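Local coordinates for DNA-binding protein (Silicibacter pomeroyi, PDB 3EUS) that probably binds DNA through a helix-turn-helix domain of the Cro/C1 repressor (XRE) type, at residues R18-R23 with K46-E51; E35-P40 with A60-A65; H12-Q17 with S73-T78. All coordinates share one frame; numbering follows the deposited sequence.

Interaction 1: residues R18-R23 with K46-E51; sequences RLRQAR and KVETRE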
loop_
_atom_site.group_PDB
_atom_site.type_symbol
_atom_site.label_atom_id
_atom_site.label_comp_id
_atom_site.label_asym_id
_atom_site.label_seq_id
_atom_site.Cartn_x
_atom_site.Cartn_y
_atom_site.Cartn_z
ATOM N N ARG A 18 7.470 3.506 -9.283
ATOM C CA ARG A 18 8.074 2.322 -8.625
ATOM C C ARG A 18 7.377 1.031 -9.003
ATOM O O ARG A 18 8.064 0.008 -9.149
ATOM C CB ARG A 18 8.087 2.436 -7.092
ATOM C CG ARG A 18 8.925 3.532 -6.519
ATOM C CD ARG A 18 10.402 3.539 -7.086
ATOM N NE ARG A 18 11.095 2.319 -6.663
ATOM C CZ ARG A 18 11.900 2.220 -5.593
ATOM N NH1 ARG A 18 12.089 3.252 -4.786
ATOM N NH2 ARG A 18 12.540 1.082 -5.354
ATOM N N LEU A 19 6.061 1.052 -9.181
ATOM C CA LEU A 19 5.342 -0.178 -9.599
ATOM C C LEU A 19 5.826 -0.597 -10.969
ATOM O O LEU A 19 6.164 -1.779 -11.237
ATOM C CB LEU A 19 3.878 0.077 -9.607
ATOM C CG LEU A 19 3.224 0.137 -8.234
ATOM C CD1 LEU A 19 1.765 0.558 -8.429
ATOM C CD2 LEU A 19 3.370 -1.208 -7.562
ATOM N N ARG A 20 5.900 0.376 -11.858
ATOM C CA ARG A 20 6.342 0.091 -13.221
ATOM C C ARG A 20 7.798 -0.355 -13.221
ATOM O O ARG A 20 8.167 -1.273 -13.953
ATOM C CB ARG A 20 6.143 1.324 -14.158
ATOM C CG ARG A 20 6.714 1.141 -15.546
ATOM C CD ARG A 20 6.544 2.412 -16.468
ATOM N NE ARG A 20 6.782 3.672 -15.744
ATOM C CZ ARG A 20 5.800 4.493 -15.325
ATOM N NH1 ARG A 20 4.512 4.254 -15.647
ATOM N NH2 ARG A 20 6.101 5.620 -14.675
ATOM N N GLN A 21 8.657 0.333 -12.470
ATOM C CA GLN A 21 10.075 0.002 -12.506
ATOM C C GLN A 21 10.340 -1.390 -11.893
ATOM O O GLN A 21 11.183 -2.140 -12.416
ATOM C CB GLN A 21 10.912 1.107 -11.831
ATOM C CG GLN A 21 12.298 1.407 -12.505
ATOM C CD GLN A 21 12.276 1.552 -14.024
ATOM O OE1 GLN A 21 11.648 2.478 -14.593
ATOM N NE2 GLN A 21 12.978 0.638 -14.707
ATOM N N ALA A 22 9.574 -1.768 -10.854
ATOM C CA ALA A 22 9.641 -3.139 -10.351
ATOM C C ALA A 22 9.342 -4.155 -11.464
ATOM O O ALA A 22 10.035 -5.175 -11.605
ATOM C CB ALA A 22 8.723 -3.351 -9.088
ATOM N N ARG A 23 8.308 -3.901 -12.260
ATOM C CA ARG A 23 7.930 -4.820 -13.306
ATOM C C ARG A 23 9.010 -4.910 -14.360
ATOM O O ARG A 23 9.366 -5.990 -14.783
ATOM C CB ARG A 23 6.633 -4.380 -13.976
ATOM C CG ARG A 23 6.218 -5.182 -15.190
ATOM C CD ARG A 23 4.921 -4.747 -15.725
ATOM N NE ARG A 23 4.960 -3.353 -16.191
ATOM C CZ ARG A 23 5.551 -2.925 -17.324
ATOM N NH1 ARG A 23 6.184 -3.744 -18.145
ATOM N NH2 ARG A 23 5.505 -1.643 -17.627
ATOM N N LYS A 46 -3.607 0.077 -16.364
ATOM C CA LYS A 46 -4.382 1.074 -15.661
ATOM C C LYS A 46 -3.748 1.496 -14.352
ATOM O O LYS A 46 -3.709 2.696 -14.029
ATOM C CB LYS A 46 -5.819 0.635 -15.438
ATOM C CG LYS A 46 -6.651 0.732 -16.696
ATOM C CD LYS A 46 -8.043 0.121 -16.498
ATOM C CE LYS A 46 -8.955 0.431 -17.676
ATOM N NZ LYS A 46 -10.377 0.225 -17.353
ATOM N N VAL A 47 -3.234 0.540 -13.580
ATOM C CA VAL A 47 -2.561 0.920 -12.359
ATOM C C VAL A 47 -1.354 1.836 -12.635
ATOM O O VAL A 47 -1.128 2.827 -11.924
ATOM C CB VAL A 47 -2.153 -0.356 -11.566
ATOM C CG1 VAL A 47 -1.090 -0.048 -10.508
ATOM C CG2 VAL A 47 -3.429 -1.036 -10.949
ATOM N N GLU A 48 -0.538 1.466 -13.604
ATOM C CA GLU A 48 0.673 2.224 -13.938
ATOM C C GLU A 48 0.459 3.659 -14.441
ATOM O O GLU A 48 1.326 4.540 -14.237
ATOM C CB GLU A 48 1.512 1.421 -14.933
ATOM C CG GLU A 48 2.029 0.101 -14.254
ATOM C CD GLU A 48 3.033 -0.642 -15.109
ATOM O OE1 GLU A 48 3.138 -0.292 -16.285
ATOM O OE2 GLU A 48 3.734 -1.566 -14.627
ATOM N N THR A 49 -0.664 3.885 -15.105
ATOM C CA THR A 49 -0.997 5.178 -15.659
ATOM C C THR A 49 -2.050 5.914 -14.820
ATOM O O THR A 49 -2.671 6.868 -15.293
ATOM C CB THR A 49 -1.436 4.997 -17.105
ATOM O OG1 THR A 49 -2.591 4.158 -17.178
ATOM C CG2 THR A 49 -0.313 4.345 -17.882
ATOM N N ARG A 50 -2.248 5.454 -13.579
ATOM C CA ARG A 50 -3.014 6.156 -12.560
ATOM C C ARG A 50 -4.499 6.206 -12.973
ATOM O O ARG A 50 -5.205 7.205 -12.777
ATOM C CB ARG A 50 -2.404 7.555 -12.343
ATOM C CG ARG A 50 -0.948 7.453 -11.836
ATOM C CD ARG A 50 -0.148 8.714 -11.853
ATOM N NE ARG A 50 -0.083 9.332 -13.146
ATOM C CZ ARG A 50 -0.808 10.363 -13.538
ATOM N NH1 ARG A 50 -1.612 10.987 -12.673
ATOM N NH2 ARG A 50 -0.697 10.791 -14.782
ATOM N N GLU A 51 -4.911 5.146 -13.648
ATOM C CA GLU A 51 -6.284 4.943 -14.104
ATOM C C GLU A 51 -7.059 3.959 -13.205
ATOM O O GLU A 51 -8.290 3.828 -13.353
ATOM C CB GLU A 51 -6.274 4.438 -15.532
ATOM C CG GLU A 51 -6.226 5.582 -16.571
ATOM C CD GLU A 51 -6.074 5.087 -17.979
ATOM O OE1 GLU A 51 -6.624 4.018 -18.287
ATOM O OE2 GLU A 51 -5.423 5.768 -18.798
HETATM O O HOH W 1 2.706 6.514 -13.971
#
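R23 sends CG anti to its backbone N (chi1 173°) and then bends at chi3, which turns the NE edge of its guanidinium to E48 at the end of helix 41-48. The two residues tie the helix-turn-helix unit to helix 10-25 by a buried salt bridge, reminiscent of the buried arginine-glutamate pair of the phage 434 repressor. Side-on, R23 NE meets E48 OE2 at 2.7 Å in an almost straight bond (178°) lying in the guanidinium plane; R23 NH2 takes E48 OE1 at 3.0 Å along a more bent path, tilted from that plane. Both oxygens are met on the syn side, with the two planar groups 34° apart. L28 O receives R23 NH1 and Q30 NE2 reaches E48 OE1, so neighbours hold both charges in place, and the pairing probably keeps E48 ionised despite its burial. R20 contributes CA at 3.4 Å and CB at 3.8 Å from E48 OE2. Just beyond, R50, with positive phi, closes helix 41-48 in a Schellman motif. Beside the salt bridge, L19 and V47 cross at about a right angle, L19 CD1 touching V47 CG1 at 3.6 Å.

Interaction 2: residues E35-P40 with A60-A65; sequences ERLDKP and AKWMAA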
loop_
_atom_site.group_PDB
_atom_site.type_symbol
_atom_site.label_atom_id
_atom_site.label_comp_id
_atom_site.label_asym_id
_atom_site.label_seq_id
_atom_site.Cartn_x
_atom_site.Cartn_y
_atom_site.Cartn_z
ATOM N N GLU A 35 -0.620 -11.809 -15.864
ATOM C CA GLU A 35 -0.837 -13.270 -15.864
ATOM C C GLU A 35 -0.448 -13.801 -14.476
ATOM O O GLU A 35 -1.195 -14.585 -13.844
ATOM C CB GLU A 35 0.032 -13.948 -16.946
ATOM C CG GLU A 35 -0.576 -14.033 -18.337
ATOM C CD GLU A 35 -1.661 -15.079 -18.502
ATOM O OE1 GLU A 35 -1.469 -16.275 -18.164
ATOM O OE2 GLU A 35 -2.724 -14.701 -19.031
ATOM N N ARG A 36 0.674 -13.308 -13.952
ATOM C CA ARG A 36 1.140 -13.735 -12.627
ATOM C C ARG A 36 0.197 -13.301 -11.517
ATOM O O ARG A 36 0.131 -13.972 -10.484
ATOM C CB ARG A 36 2.527 -13.232 -12.297
ATOM C CG ARG A 36 3.633 -13.799 -13.146
ATOM C CD ARG A 36 4.954 -13.199 -12.697
ATOM N NE ARG A 36 6.068 -13.814 -13.394
ATOM C CZ ARG A 36 7.346 -13.650 -13.061
ATOM N NH1 ARG A 36 7.700 -12.870 -12.036
ATOM N NH2 ARG A 36 8.283 -14.292 -13.750
ATOM N N LEU A 37 -0.548 -12.215 -11.750
ATOM C CA LEU A 37 -1.484 -11.710 -10.771
ATOM C C LEU A 37 -2.902 -12.208 -11.025
ATOM O O LEU A 37 -3.793 -11.787 -10.280
ATOM C CB LEU A 37 -1.491 -10.189 -10.788
ATOM C CG LEU A 37 -0.189 -9.521 -10.398
ATOM C CD1 LEU A 37 -0.340 -7.965 -10.607
ATOM C CD2 LEU A 37 0.177 -9.885 -8.969
ATOM N N ASP A 38 -3.087 -13.086 -12.026
ATOM C CA ASP A 38 -4.388 -13.595 -12.450
ATOM C C ASP A 38 -5.383 -12.447 -12.779
ATOM O O ASP A 38 -6.595 -12.486 -12.435
ATOM C CB ASP A 38 -4.936 -14.567 -11.407
ATOM C CG ASP A 38 -6.017 -15.485 -11.961
ATOM O OD1 ASP A 38 -5.937 -15.914 -13.136
ATOM O OD2 ASP A 38 -6.963 -15.765 -11.183
ATOM N N LYS A 39 -4.830 -11.469 -13.488
ATOM C CA LYS A 39 -5.503 -10.249 -13.904
ATOM C C LYS A 39 -5.413 -10.097 -15.382
ATOM O O LYS A 39 -4.513 -10.681 -16.033
ATOM C CB LYS A 39 -4.826 -9.040 -13.256
ATOM C CG LYS A 39 -5.065 -8.943 -11.780
ATOM C CD LYS A 39 -6.479 -8.524 -11.491
ATOM C CE LYS A 39 -6.668 -8.110 -10.043
ATOM N NZ LYS A 39 -7.852 -7.203 -9.856
ATOM N N PRO A 40 -6.323 -9.261 -15.956
ATOM C CA PRO A 40 -6.224 -8.899 -17.352
ATOM C C PRO A 40 -5.103 -7.881 -17.542
ATOM O O PRO A 40 -4.794 -7.186 -16.601
ATOM C CB PRO A 40 -7.578 -8.249 -17.657
ATOM C CG PRO A 40 -8.111 -7.783 -16.328
ATOM C CD PRO A 40 -7.457 -8.612 -15.264
ATOM N N ALA A 60 1.103 -5.659 -2.250
ATOM C CA ALA A 60 1.895 -6.792 -1.797
ATOM C C ALA A 60 2.018 -7.827 -2.905
ATOM O O ALA A 60 3.120 -8.341 -3.166
ATOM C CB ALA A 60 1.259 -7.399 -0.452
ATOM N N LYS A 61 0.900 -8.185 -3.548
ATOM C CA LYS A 61 0.954 -9.222 -4.546
ATOM C C LYS A 61 1.780 -8.791 -5.781
ATOM O O LYS A 61 2.504 -9.583 -6.377
ATOM C CB LYS A 61 -0.460 -9.622 -4.949
ATOM C CG LYS A 61 -1.260 -10.406 -3.816
ATOM C CD LYS A 61 -2.710 -10.557 -4.230
ATOM C CE LYS A 61 -3.553 -11.370 -3.204
ATOM N NZ LYS A 61 -4.975 -11.644 -3.639
ATOM N N TRP A 62 1.602 -7.564 -6.182
ATOM C CA TRP A 62 2.338 -6.972 -7.362
ATOM C C TRP A 62 3.839 -7.032 -7.060
ATOM O O TRP A 62 4.642 -7.478 -7.871
ATOM C CB TRP A 62 1.923 -5.512 -7.519
ATOM C CG TRP A 62 2.488 -4.741 -8.697
ATOM C CD1 TRP A 62 3.780 -4.340 -8.880
ATOM C CD2 TRP A 62 1.736 -4.138 -9.745
ATOM N NE1 TRP A 62 3.888 -3.568 -10.018
ATOM C CE2 TRP A 62 2.651 -3.434 -10.575
ATOM C CE3 TRP A 62 0.393 -4.147 -10.094
ATOM C CZ2 TRP A 62 2.249 -2.765 -11.723
ATOM C CZ3 TRP A 62 -0.004 -3.455 -11.204
ATOM C CH2 TRP A 62 0.935 -2.768 -12.019
ATOM N N MET A 63 4.238 -6.552 -5.881
ATOM C CA MET A 63 5.649 -6.494 -5.561
ATOM C C MET A 63 6.253 -7.888 -5.446
ATOM O O MET A 63 7.341 -8.111 -5.900
ATOM C CB MET A 63 5.893 -5.635 -4.298
ATOM C CG MET A 63 5.570 -4.136 -4.551
ATOM S SD MET A 63 6.387 -3.278 -5.929
ATOM C CE MET A 63 8.125 -3.439 -5.487
ATOM N N ALA A 64 5.523 -8.831 -4.863
ATOM C CA ALA A 64 5.964 -10.212 -4.824
ATOM C C ALA A 64 6.090 -10.840 -6.190
ATOM O O ALA A 64 7.040 -11.612 -6.426
ATOM C CB ALA A 64 4.965 -11.102 -3.954
ATOM N N ALA A 65 5.160 -10.547 -7.070
ATOM C CA ALA A 65 5.208 -11.075 -8.458
ATOM C C ALA A 65 6.379 -10.497 -9.241
ATOM O O ALA A 65 6.849 -11.125 -10.184
ATOM C CB ALA A 65 3.873 -10.814 -9.218
#
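R36 NH1 donates to A65 O at 2.7 Å, and beside that bond L37 pushes its two methyls against helix 56-65. The oxygen lies practically in the guanidinium plane of R36, and the donor approaches nearly along the C=O axis (170°), although the N-H itself is bent to 140°. An extended chain from CG to NE lets R36 span the gap, while its CB rests 4.1 Å from A65 CB. L37 divides its tip between two surfaces. CD2 lies 3.5 Å from K61 O, a carbonyl already engaged by A65 N, and 3.8 Å from A65 CB; CD1 comes obliquely to the W62 ring, 3.9 Å from CE3.

What holds these groups is the next shell. The W62 indole is fixed by its NE1 bond to L19 O and is packed against L33 and against F43, V44 and V47 of helix 41-48. On the other segment, helix 30-36 finishes in a Schellman motif at D38, whose positive phi turns the chain into the linker to helix 41-48, the turn of the helix-turn-helix. The contact therefore joins the C-terminal ends of helices 30-36 and 56-65. Farther out, A60, K61 and A64 pack on I79, E11 and A80 of the second subunit.

Because A65 closes its helix, its carbonyl sits at the end where the helix dipole is negative, so a cationic donor is probably favoured there; the polar bond at the surface edge complements the mostly apolar packing of L37.

Interaction 3: residues H12-Q17 with S73-T78; sequences HVYLCQ and SEIVAT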
loop_
_atom_site.group_PDB
_atom_site.type_symbol
_atom_site.label_atom_id
_atom_site.label_comp_id
_atom_site.label_asym_id
_atom_site.label_seq_id
_atom_site.Cartn_x
_atom_site.Cartn_y
_atom_site.Cartn_z
ATOM N N HIS A 12 1.351 9.483 -5.522
ATOM C CA HIS A 12 0.796 8.534 -6.501
ATOM C C HIS A 12 1.685 8.397 -7.711
ATOM O O HIS A 12 1.904 7.290 -8.217
ATOM C CB HIS A 12 -0.529 9.034 -7.029
ATOM C CG HIS A 12 -1.586 9.032 -6.002
ATOM N ND1 HIS A 12 -1.912 10.162 -5.282
ATOM C CD2 HIS A 12 -2.377 8.036 -5.544
ATOM C CE1 HIS A 12 -2.865 9.854 -4.414
ATOM N NE2 HIS A 12 -3.160 8.572 -4.551
ATOM N N VAL A 13 2.168 9.529 -8.188
ATOM C CA VAL A 13 3.031 9.530 -9.367
ATOM C C VAL A 13 4.305 8.708 -9.055
ATOM O O VAL A 13 4.723 7.839 -9.811
ATOM C CB VAL A 13 3.340 10.986 -9.776
ATOM C CG1 VAL A 13 4.604 11.101 -10.625
ATOM C CG2 VAL A 13 2.157 11.601 -10.476
ATOM N N TYR A 14 4.875 8.942 -7.886
ATOM C CA TYR A 14 6.050 8.146 -7.422
ATOM C C TYR A 14 5.731 6.661 -7.276
ATOM O O TYR A 14 6.479 5.814 -7.721
ATOM C CB TYR A 14 6.574 8.707 -6.112
ATOM C CG TYR A 14 7.650 7.891 -5.483
ATOM C CD1 TYR A 14 8.955 7.937 -5.970
ATOM C CD2 TYR A 14 7.385 7.080 -4.412
ATOM C CE1 TYR A 14 9.947 7.183 -5.403
ATOM C CE2 TYR A 14 8.357 6.315 -3.865
ATOM C CZ TYR A 14 9.632 6.387 -4.344
ATOM O OH TYR A 14 10.614 5.626 -3.782
ATOM N N LEU A 15 4.627 6.326 -6.636
ATOM C CA LEU A 15 4.277 4.947 -6.404
ATOM C C LEU A 15 4.178 4.260 -7.766
ATOM O O LEU A 15 4.723 3.170 -7.987
ATOM C CB LEU A 15 2.950 4.853 -5.675
ATOM C CG LEU A 15 2.343 3.464 -5.577
ATOM C CD1 LEU A 15 3.312 2.422 -4.910
ATOM C CD2 LEU A 15 1.003 3.525 -4.802
ATOM N N CYS A 16 3.559 4.961 -8.710
ATOM C CA CYS A 16 3.319 4.367 -10.001
ATOM C C CYS A 16 4.609 4.136 -10.712
ATOM O O CYS A 16 4.750 3.112 -11.380
ATOM C CB CYS A 16 2.372 5.208 -10.807
ATOM S SG CYS A 16 0.687 4.864 -10.173
ATOM N N GLN A 17 5.536 5.083 -10.590
ATOM C CA GLN A 17 6.851 4.916 -11.159
ATOM C C GLN A 17 7.519 3.655 -10.590
ATOM O O GLN A 17 8.138 2.866 -11.318
ATOM C CB GLN A 17 7.697 6.210 -10.892
ATOM C CG GLN A 17 9.137 6.092 -11.162
ATOM C CD GLN A 17 9.473 5.670 -12.559
ATOM O OE1 GLN A 17 10.553 5.071 -12.798
ATOM N NE2 GLN A 17 8.612 6.020 -13.515
ATOM N N SER A 73 10.121 -1.581 1.752
ATOM C CA SER A 73 10.341 -0.657 2.868
ATOM C C SER A 73 10.750 0.736 2.331
ATOM O O SER A 73 10.282 1.762 2.798
ATOM C CB SER A 73 11.376 -1.247 3.840
ATOM O OG SER A 73 11.606 -0.340 4.845
ATOM N N GLU A 74 11.634 0.756 1.351
ATOM C CA GLU A 74 12.101 1.994 0.736
ATOM C C GLU A 74 10.966 2.764 0.057
ATOM O O GLU A 74 10.874 3.949 0.242
ATOM C CB GLU A 74 13.140 1.652 -0.284
ATOM C CG GLU A 74 13.914 2.791 -0.981
ATOM C CD GLU A 74 14.819 2.186 -2.095
ATOM O OE1 GLU A 74 14.392 2.097 -3.284
ATOM O OE2 GLU A 74 15.940 1.751 -1.769
ATOM N N ILE A 75 10.172 2.070 -0.739
ATOM C CA ILE A 75 8.999 2.676 -1.442
ATOM C C ILE A 75 8.051 3.361 -0.419
ATOM O O ILE A 75 7.745 4.552 -0.527
ATOM C CB ILE A 75 8.275 1.633 -2.269
ATOM C CG1 ILE A 75 9.201 1.132 -3.420
ATOM C CG2 ILE A 75 6.910 2.216 -2.805
ATOM C CD1 ILE A 75 8.685 -0.079 -4.159
ATOM N N VAL A 76 7.690 2.621 0.625
ATOM C CA VAL A 76 6.701 3.074 1.595
ATOM C C VAL A 76 7.273 4.209 2.452
ATOM O O VAL A 76 6.620 5.222 2.653
ATOM C CB VAL A 76 6.212 1.873 2.467
ATOM C CG1 VAL A 76 5.380 2.379 3.705
ATOM C CG2 VAL A 76 5.511 0.789 1.663
ATOM N N ALA A 77 8.547 4.107 2.872
ATOM C CA ALA A 77 9.168 5.184 3.634
ATOM C C ALA A 77 9.282 6.463 2.807
ATOM O O ALA A 77 9.134 7.559 3.344
ATOM C CB ALA A 77 10.602 4.763 4.141
ATOM N N THR A 78 9.623 6.308 1.523
ATOM C CA THR A 78 9.781 7.483 0.628
ATOM C C THR A 78 8.431 8.171 0.452
ATOM O O THR A 78 8.328 9.434 0.547
ATOM C CB THR A 78 10.448 7.074 -0.717
ATOM O OG1 THR A 78 11.706 6.468 -0.434
ATOM C CG2 THR A 78 10.737 8.290 -1.607
#
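The Y14 ring meets the backbone of helix 72-81 at its edge: I75 O lies in the ring plane, 3.8 Å from CE2. T78 comes obliquely, its side chain crossing that of Y14 at about a right angle, with T78 CG2 3.5 Å from Y14 CZ and T78 CB 3.4 Å from Y14 OH. Y14 reaches this place because its CG stands anti to the backbone N (chi1 173°), sending the ring out from helix 10-25. The phenol oxygen has its polar partner in R18 NH1, while R18 NH2 makes a salt bridge to E74 OE1, so a single guanidinium links both helices beside the ring.

T78 meets the tyrosine mainly through CB and CG2, while its hydroxyl bonds within its own helix. OG1 donates to E74 O at 2.7 Å, tilted 32° from the carbonyl plane, and T78 N reaches the same oxygen at 3.0 Å from the opposite face.

In this all-helical repressor-type fold, helices 10-25 and 72-81 run antiparallel, the short segments inclined at 169° with their axes 10.6 Å apart at closest approach. L15 and I75 cross at about a right angle, L15 CD1 approaching I75 CG2 at 4.2 Å. Helix 56-65 backs this apolar layer, with F59 against L15 and M63 against I75. Q85 packs on both Y14 and T78, and at the dimer side L15 touches I57 and V76 touches A60 of the second subunit.

Helix 10-25 carries one segment of interaction 1 and one of interaction 3, whose centres are about 11 Å apart; R18 bridges the two. The centre of interaction 2 is about 12 Å from that of interaction 1 and about 18 Å from that of interaction 3, the latter two on opposite sides of the chain's centre. Along the sequence 12-17 and 73-78 enclose the other four segments, while the segments of interactions 1 and 2 alternate. W62 belongs to the packing of both 1 and 2. Five helices thus form one compact unit, in which helices 30-36 and 41-48 make the helix-turn-helix and interactions 2 and 3 also touch the second subunit.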